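Local coordinates for protein probable N-acetyl-gamma-glutamyl-phosphate reductase, chloroplastic (Oryza sativa, PDB 2CVO) that probably catalyses the NADPH-dependent reduction of N-acetyl-L-glutamyl phosphate to the corresponding semialdehyde, a step of arginine biosynthesis in the chloroplast, at residues A208-A211 with T215-A218; G36-R41 with M258-Q263; I183-I188 with Y280-S285. All blocks are in the same frame, centred on the assembly; numbering follows the deposited sequence.

Contact 1 (A208-A211 with T215-A218)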
loop_
_atom_site.group_PDB
_atom_site.type_symbol
_atom_site.label_atom_id
_atom_site.label_comp_id
_atom_site.label_asym_id
_atom_site.label_seq_id
_atom_site.Cartn_x
_atom_site.Cartn_y
_atom_site.Cartn_z
ATOM N N ALA A 208 18.310 5.079 -6.432
ATOM C CA ALA A 208 17.850 3.862 -7.090
ATOM C C ALA A 208 18.525 2.661 -6.442
ATOM O O ALA A 208 19.738 2.495 -6.542
ATOM C CB ALA A 208 18.181 3.908 -8.576
ATOM N N LYS A 209 17.733 1.839 -5.766
ATOM C CA LYS A 209 18.226 0.645 -5.089
ATOM C C LYS A 209 17.165 -0.441 -5.159
ATOM O O LYS A 209 15.974 -0.167 -4.990
ATOM C CB LYS A 209 18.517 0.924 -3.613
ATOM C CG LYS A 209 19.661 1.881 -3.346
ATOM C CD LYS A 209 20.020 1.869 -1.867
ATOM C CE LYS A 209 21.143 2.848 -1.551
ATOM N NZ LYS A 209 20.731 4.260 -1.786
ATOM N N GLU A 210 17.601 -1.671 -5.401
ATOM C CA GLU A 210 16.689 -2.800 -5.478
ATOM C C GLU A 210 15.893 -2.926 -4.181
ATOM O O GLU A 210 14.668 -3.024 -4.195
ATOM C CB GLU A 210 17.476 -4.091 -5.715
ATOM C CG GLU A 210 16.649 -5.364 -5.589
ATOM C CD GLU A 210 17.496 -6.628 -5.691
ATOM O OE1 GLU A 210 18.093 -6.863 -6.765
ATOM O OE2 GLU A 210 17.566 -7.384 -4.695
ATOM N N ALA A 211 16.608 -2.910 -3.062
ATOM C CA ALA A 211 16.001 -3.062 -1.745
ATOM C C ALA A 211 14.832 -2.129 -1.453
ATOM O O ALA A 211 13.942 -2.479 -0.688
ATOM C CB ALA A 211 17.075 -2.896 -0.660
ATOM N N THR A 215 8.038 -3.279 -5.140
ATOM C CA THR A 215 7.848 -4.726 -5.076
ATOM C C THR A 215 8.610 -5.385 -3.929
ATOM O O THR A 215 8.195 -6.426 -3.416
ATOM C CB THR A 215 8.282 -5.401 -6.403
ATOM O OG1 THR A 215 9.593 -4.941 -6.767
ATOM C CG2 THR A 215 7.301 -5.060 -7.525
ATOM N N GLU A 216 9.722 -4.780 -3.525
ATOM C CA GLU A 216 10.539 -5.336 -2.453
ATOM C C GLU A 216 10.132 -4.815 -1.078
ATOM O O GLU A 216 10.509 -5.392 -0.057
ATOM C CB GLU A 216 12.013 -5.003 -2.690
ATOM C CG GLU A 216 12.598 -5.499 -4.006
ATOM C CD GLU A 216 12.805 -7.004 -4.041
ATOM O OE1 GLU A 216 13.351 -7.561 -3.067
ATOM O OE2 GLU A 216 12.434 -7.633 -5.053
ATOM N N ILE A 217 9.356 -3.733 -1.054
ATOM C CA ILE A 217 8.933 -3.111 0.199
ATOM C C ILE A 217 7.456 -3.284 0.553
ATOM O O ILE A 217 7.116 -3.556 1.705
ATOM C CB ILE A 217 9.226 -1.588 0.182
ATOM C CG1 ILE A 217 10.737 -1.324 0.197
ATOM C CG2 ILE A 217 8.551 -0.917 1.368
ATOM C CD1 ILE A 217 11.442 -1.708 1.510
ATOM N N ALA A 218 6.585 -3.099 -0.431
ATOM C CA ALA A 218 5.147 -3.194 -0.212
ATOM C C ALA A 218 4.680 -4.500 0.417
ATOM O O ALA A 218 5.201 -5.578 0.110
ATOM C CB ALA A 218 4.406 -2.963 -1.534
HETATM O O HOH W 1 16.055 -6.703 -2.428
#
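Glu-210 and Ala-211 meet Glu-216 and Ile-217 in a short-range contact between a loop and the brief helix that follows it, made of backbone carbonyls set against side-chain carbons and of two carboxylates joined through water. The loop leads out of strand 194-200 and turns straight into helix 214-217, which brings the Ala-211 and Glu-216 CA atoms to 6.0 Å. No direct hydrogen bond crosses between the segments. Instead the carbonyl O of Glu-210 lies 3.2 Å from Glu-216 CG, with CB of the same side chain close behind, and the O of Ala-211 rests against Ile-217, 3.4 Å from CD1. The isoleucine reaches that oxygen with the CG1 branch, which stands anti to its own carbonyl carbon (chi1 -68°), and CG1 touches the oxygen as well as CD1.

Beyond these carbonyl contacts the two carboxylates come near each other, OE2 of Glu-210 and OE1 of Glu-216 4.5 Å apart. One water fills the interval, donating to Glu-210 OE2 at 2.8 Å and to Glu-216 OE1 at 2.9 Å, and so gives each carboxylate an O-H donor between two like charges. The bend of Glu-216 at chi2 (-72°) turns its carboxylate up beside this water. Its other oxygen, OE2, is taken by Tyr-34 and Arg-206 of the second subunit, and the arginine's positive charge probably offsets some of the local negative charge.

The element also takes part in the tetramer: helix 214-217, lying between strands 194-200 and 222-223 in sequence, packs through Ile-217 on Tyr-214 of the second subunit and through Glu-216 on Phe-365 of the third.

Contact 2 (G36-R41 with M258-Q263)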
loop_
_atom_site.group_PDB
_atom_site.type_symbol
_atom_site.label_atom_id
_atom_site.label_comp_id
_atom_site.label_asym_id
_atom_site.label_seq_id
_atom_site.Cartn_x
_atom_site.Cartn_y
_atom_site.Cartn_z
ATOM N N GLY A 36 15.583 18.074 0.183
ATOM C CA GLY A 36 15.448 19.329 -0.532
ATOM C C GLY A 36 14.021 19.589 -0.958
ATOM O O GLY A 36 13.520 20.710 -0.838
ATOM N N ALA A 37 13.358 18.554 -1.463
ATOM C CA ALA A 37 11.978 18.699 -1.895
ATOM C C ALA A 37 11.136 19.176 -0.717
ATOM O O ALA A 37 10.313 20.077 -0.867
ATOM C CB ALA A 37 11.443 17.370 -2.432
ATOM N N GLU A 38 11.342 18.582 0.456
ATOM C CA GLU A 38 10.574 18.984 1.635
ATOM C C GLU A 38 10.845 20.431 2.035
ATOM O O GLU A 38 9.935 21.148 2.456
ATOM C CB GLU A 38 10.865 18.064 2.824
ATOM C CG GLU A 38 9.988 16.821 2.896
ATOM C CD GLU A 38 8.497 17.143 2.883
ATOM O OE1 GLU A 38 7.962 17.413 1.790
ATOM O OE2 GLU A 38 7.859 17.131 3.959
ATOM N N ILE A 39 12.094 20.859 1.910
ATOM C CA ILE A 39 12.451 22.233 2.248
ATOM C C ILE A 39 11.690 23.186 1.330
ATOM O O ILE A 39 11.123 24.181 1.785
ATOM C CB ILE A 39 13.976 22.446 2.112
ATOM C CG1 ILE A 39 14.687 21.642 3.203
ATOM C CG2 ILE A 39 14.322 23.927 2.213
ATOM C CD1 ILE A 39 16.199 21.655 3.115
ATOM N N VAL A 40 11.658 22.867 0.039
ATOM C CA VAL A 40 10.944 23.695 -0.927
ATOM C C VAL A 40 9.469 23.780 -0.541
ATOM O O VAL A 40 8.896 24.867 -0.467
ATOM C CB VAL A 40 11.080 23.113 -2.358
ATOM C CG1 VAL A 40 10.168 23.862 -3.326
ATOM C CG2 VAL A 40 12.535 23.223 -2.823
ATOM N N ARG A 41 8.848 22.635 -0.284
ATOM C CA ARG A 41 7.440 22.627 0.094
ATOM C C ARG A 41 7.185 23.493 1.332
ATOM O O ARG A 41 6.223 24.271 1.379
ATOM C CB ARG A 41 6.968 21.195 0.359
ATOM C CG ARG A 41 5.482 21.084 0.669
ATOM C CD ARG A 41 5.083 19.642 0.933
ATOM N NE ARG A 41 5.670 19.112 2.161
ATOM C CZ ARG A 41 5.195 19.345 3.381
ATOM N NH1 ARG A 41 4.121 20.102 3.547
ATOM N NH2 ARG A 41 5.789 18.809 4.438
ATOM N N MET A 258 5.407 1.969 4.103
ATOM C CA MET A 258 4.667 3.222 4.042
ATOM C C MET A 258 5.706 4.263 3.664
ATOM O O MET A 258 6.886 4.108 3.988
ATOM C CB MET A 258 4.038 3.566 5.396
ATOM C CG MET A 258 5.029 3.775 6.531
ATOM S SD MET A 258 4.155 3.848 8.114
ATOM C CE MET A 258 5.478 4.383 9.212
ATOM N N LYS A 259 5.284 5.313 2.971
ATOM C CA LYS A 259 6.227 6.335 2.555
ATOM C C LYS A 259 6.758 7.168 3.716
ATOM O O LYS A 259 7.963 7.176 3.966
ATOM C CB LYS A 259 5.599 7.223 1.475
ATOM C CG LYS A 259 5.395 6.472 0.161
ATOM C CD LYS A 259 4.942 7.367 -0.977
ATOM C CE LYS A 259 3.536 7.907 -0.753
ATOM N NZ LYS A 259 3.217 8.944 -1.782
ATOM N N ARG A 260 5.887 7.872 4.429
ATOM C CA ARG A 260 6.373 8.666 5.549
ATOM C C ARG A 260 5.755 8.290 6.888
ATOM O O ARG A 260 4.766 7.560 6.955
ATOM C CB ARG A 260 6.219 10.174 5.274
ATOM C CG ARG A 260 4.833 10.678 4.950
ATOM C CD ARG A 260 4.836 12.217 4.879
ATOM N NE ARG A 260 5.352 12.764 3.620
ATOM C CZ ARG A 260 5.967 13.943 3.517
ATOM N NH1 ARG A 260 6.150 14.698 4.595
ATOM N NH2 ARG A 260 6.400 14.376 2.342
ATOM N N GLY A 261 6.369 8.778 7.959
ATOM C CA GLY A 261 5.893 8.473 9.292
ATOM C C GLY A 261 6.956 7.670 10.022
ATOM O O GLY A 261 7.703 6.905 9.408
ATOM N N MET A 262 7.024 7.847 11.335
ATOM C CA MET A 262 8.004 7.147 12.146
ATOM C C MET A 262 7.474 6.992 13.566
ATOM O O MET A 262 6.848 7.901 14.111
ATOM C CB MET A 262 9.322 7.931 12.161
ATOM C CG MET A 262 10.334 7.440 13.180
ATOM S SD MET A 262 11.882 8.358 13.064
ATOM C CE MET A 262 12.613 7.610 11.599
ATOM N N GLN A 263 7.708 5.823 14.147
ATOM C CA GLN A 263 7.276 5.540 15.502
ATOM C C GLN A 263 8.407 4.891 16.282
ATOM O O GLN A 263 9.054 3.959 15.801
ATOM C CB GLN A 263 6.062 4.601 15.513
ATOM C CG GLN A 263 5.790 4.006 16.892
ATOM C CD GLN A 263 4.517 3.179 16.966
ATOM O OE1 GLN A 263 4.417 2.255 17.776
ATOM N NE2 GLN A 263 3.533 3.520 16.145
#
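Glu-38 meets the guanidinium of Arg-260 at its edge, while the guanidinium of Arg-41, from the glutamate's own helix, has the same carboxylate at its edge. The two arginines use it differently. Arg-41 grips side-on, its NE donating to OE1 at 2.9 Å and its NH2 to OE2 at 2.7 Å, both on the syn side though tilted somewhat out of the carboxylate plane, and nearly straight. Arg-260 and Glu-38 reach toward each other from opposite directions, the guanidinium turned 77° from the carboxylate. Arg-260 NH1 reaches OE2 from above the carboxylate plane at 3.0 Å, and its NH2 makes only a weak bond to OE1 at 3.5 Å.

OE2 therefore accepts from both arginines, which arrive from opposite faces of the carboxylate. Arg-41 extends to CG anti to the backbone N (chi1 -176°) and then bends at chi3, which swings its guanidinium back over the preceding turn onto Glu-38. The arginine nitrogens Arg-41 NH2 and Arg-260 NH1 lie 4.1 Å apart, a closeness that the shared carboxylate probably makes tolerable. An alanine in place of Glu-38 would remove the carboxylate and would probably leave these two buried guanidinium groups close together without their common counter-charge.

The stronger polar partner of Arg-260 is Asp-333, which forms a salt bridge with NH1, while NH2 also donates to the C-terminal Pro-366 of the fourth subunit. Arg-41 has a cation-pi contact with Tyr-361.

Together Glu-38, Arg-41 and Arg-260 form a buried salt-bridge network across the domain interface, tying helix 34-43 of the Rossmann-type NAD-binding domain to the turn entering strand 262-269 of the dimerisation domain. The side chain of Arg-260 is about 10 Å from that of Cys-170, the active-site residue inferred by similarity.

Contact 3 (I183-I188 with Y280-S285)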
loop_
_atom_site.group_PDB
_atom_site.type_symbol
_atom_site.label_atom_id
_atom_site.label_comp_id
_atom_site.label_asym_id
_atom_site.label_seq_id
_atom_site.Cartn_x
_atom_site.Cartn_y
_atom_site.Cartn_z
ATOM N N ILE A 183 15.046 11.421 31.959
ATOM C CA ILE A 183 16.320 10.999 32.513
ATOM C C ILE A 183 16.862 12.099 33.422
ATOM O O ILE A 183 17.344 11.822 34.518
ATOM C CB ILE A 183 17.347 10.686 31.397
ATOM C CG1 ILE A 183 16.911 9.438 30.628
ATOM C CG2 ILE A 183 18.725 10.460 31.996
ATOM C CD1 ILE A 183 17.856 9.048 29.503
ATOM N N LYS A 184 16.775 13.348 32.972
ATOM C CA LYS A 184 17.258 14.466 33.780
ATOM C C LYS A 184 16.517 14.501 35.112
ATOM O O LYS A 184 17.097 14.832 36.143
ATOM C CB LYS A 184 17.049 15.800 33.054
ATOM C CG LYS A 184 17.913 16.002 31.823
ATOM C CD LYS A 184 17.636 17.358 31.184
ATOM C CE LYS A 184 18.494 17.587 29.943
ATOM N NZ LYS A 184 18.178 18.881 29.261
ATOM N N ALA A 185 15.232 14.156 35.074
ATOM C CA ALA A 185 14.388 14.150 36.263
ATOM C C ALA A 185 14.618 12.902 37.113
ATOM O O ALA A 185 14.050 12.767 38.196
ATOM C CB ALA A 185 12.916 14.245 35.852
ATOM N N LYS A 186 15.450 11.992 36.619
ATOM C CA LYS A 186 15.758 10.761 37.345
ATOM C C LYS A 186 14.500 9.933 37.581
ATOM O O LYS A 186 14.394 9.230 38.587
ATOM C CB LYS A 186 16.394 11.101 38.696
ATOM C CG LYS A 186 17.395 12.243 38.628
ATOM C CD LYS A 186 18.702 11.803 38.014
ATOM C CE LYS A 186 19.594 11.184 39.072
ATOM N NZ LYS A 186 19.871 12.177 40.152
ATOM N N LEU A 187 13.545 10.024 36.659
ATOM C CA LEU A 187 12.301 9.274 36.788
ATOM C C LEU A 187 12.406 7.868 36.198
ATOM O O LEU A 187 11.638 6.983 36.568
ATOM C CB LEU A 187 11.149 10.048 36.137
ATOM C CG LEU A 187 10.826 11.377 36.837
ATOM C CD1 LEU A 187 9.654 12.057 36.152
ATOM C CD2 LEU A 187 10.510 11.116 38.306
ATOM N N ILE A 188 13.347 7.670 35.275
ATOM C CA ILE A 188 13.572 6.356 34.677
ATOM C C ILE A 188 15.053 6.037 34.816
ATOM O O ILE A 188 15.886 6.936 34.937
ATOM C CB ILE A 188 13.214 6.296 33.163
ATOM C CG1 ILE A 188 14.122 7.233 32.369
ATOM C CG2 ILE A 188 11.745 6.632 32.950
ATOM C CD1 ILE A 188 13.910 7.161 30.869
ATOM N N TYR A 280 4.210 10.480 32.865
ATOM C CA TYR A 280 3.235 11.213 32.068
ATOM C C TYR A 280 3.108 12.668 32.506
ATOM O O TYR A 280 3.070 13.571 31.674
ATOM C CB TYR A 280 1.863 10.545 32.171
ATOM C CG TYR A 280 0.800 11.218 31.338
ATOM C CD1 TYR A 280 0.637 10.900 29.989
ATOM C CD2 TYR A 280 -0.026 12.199 31.890
ATOM C CE1 TYR A 280 -0.327 11.544 29.204
ATOM C CE2 TYR A 280 -0.989 12.849 31.118
ATOM C CZ TYR A 280 -1.134 12.517 29.777
ATOM O OH TYR A 280 -2.083 13.160 29.011
ATOM N N GLN A 281 3.033 12.891 33.814
ATOM C CA GLN A 281 2.900 14.242 34.332
ATOM C C GLN A 281 4.164 15.069 34.120
ATOM O O GLN A 281 4.087 16.277 33.905
ATOM C CB GLN A 281 2.535 14.213 35.819
ATOM C CG GLN A 281 1.121 13.716 36.116
ATOM C CD GLN A 281 0.039 14.569 35.464
ATOM O OE1 GLN A 281 0.044 15.797 35.582
ATOM N NE2 GLN A 281 -0.897 13.920 34.779
ATOM N N HIS A 282 5.331 14.434 34.175
ATOM C CA HIS A 282 6.558 15.196 33.968
ATOM C C HIS A 282 6.673 15.652 32.517
ATOM O O HIS A 282 7.119 16.769 32.252
ATOM C CB HIS A 282 7.800 14.384 34.330
ATOM C CG HIS A 282 9.069 15.172 34.234
ATOM N ND1 HIS A 282 9.362 16.213 35.089
ATOM C CD2 HIS A 282 10.089 15.118 33.345
ATOM C CE1 HIS A 282 10.507 16.767 34.730
ATOM N NE2 HIS A 282 10.969 16.121 33.674
ATOM N N LEU A 283 6.278 14.788 31.582
ATOM C CA LEU A 283 6.338 15.135 30.163
ATOM C C LEU A 283 5.304 16.209 29.860
ATOM O O LEU A 283 5.540 17.096 29.039
ATOM C CB LEU A 283 6.072 13.907 29.281
ATOM C CG LEU A 283 7.083 12.755 29.321
ATOM C CD1 LEU A 283 6.580 11.603 28.474
ATOM C CD2 LEU A 283 8.441 13.231 28.820
ATOM N N LYS A 284 4.153 16.130 30.524
ATOM C CA LYS A 284 3.108 17.118 30.302
ATOM C C LYS A 284 3.591 18.503 30.710
ATOM O O LYS A 284 3.493 19.453 29.935
ATOM C CB LYS A 284 1.839 16.770 31.086
ATOM C CG LYS A 284 0.687 17.735 30.801
ATOM C CD LYS A 284 -0.656 17.173 31.242
ATOM C CE LYS A 284 -0.834 17.226 32.747
ATOM N NZ LYS A 284 -1.057 18.620 33.230
ATOM N N SER A 285 4.129 18.613 31.920
ATOM C CA SER A 285 4.611 19.898 32.401
ATOM C C SER A 285 5.823 20.349 31.599
ATOM O O SER A 285 6.022 21.542 31.388
ATOM C CB SER A 285 4.956 19.823 33.894
ATOM O OG SER A 285 6.008 18.911 34.131
#
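His-282, whose ring packs against Ala-185 and Leu-187, has a backbone carbonyl O that two hydroxyls grip: Ser-285 OG donates to it at 3.1 Å, and Thr-286 OG1 is hydrogen-bonded to it too. The serine comes from above the carbonyl plane, 39° out of it, and its C=O...donor angle of 112° is strongly bent, as expected of a hydroxyl folded back onto the preceding turn of its own helix.

The side chain of His-282 reaches across to the end of helix 170-184. With CG anti to the backbone N (chi1 -175°), the imidazole is carried out from helix 276-287 until one face lies against the methyl of Ala-185. This is a CH-pi contact: Ala-185 CB stands 3.7 Å from the ring centroid and is displaced toward the rim, where NE2 is its nearest ring atom at 3.5 Å. NE2 also has a weak hydrogen bond to the carbonyl O of Pro-181, one turn back in that helix.

Ala-185 sits where helix 170-184 stops. The chain closes there in a Schellman motif, Lys-186 taking a positive phi while its N bonds to Ile-183 O at 2.8 Å. That reversal returns the chain toward helix 276-287 and presents Leu-187 to the same histidine. Leu-187 CD1 touches the stem of the imidazole, 3.5 Å from His-282 CB and 3.7 Å from CG, the two side chains crossing at a slant. The backbone of Leu-187 bonds to that of Ala-271. Deeper in, Leu-283 on the adjacent position of helix 276-287 packs on Pro-181 and Leu-182.

Overall arrangement
Contact 2 alone joins the two domains, pairing helix 34-43 with the approach to strand 262-269, whereas contacts 1 and 3 stay within the dimerisation domain. Along the chain the order is 36-41, 183-188, 208-211, 215-218, 258-263, 280-285: contact 1 falls within the spans of the other two, whose segments alternate. Helix 276-287 follows strand 262-269, yet the centres of contacts 2 and 3 are about 30 Å apart. Contacts 1 and 2, centres about 18 Å apart, both border the second subunit; contact 3, its centre about 40 Å from that of contact 1, is touched by no other subunit. One contact thus ties the domains, one lies where subunits meet, and one joins two helices at the surface.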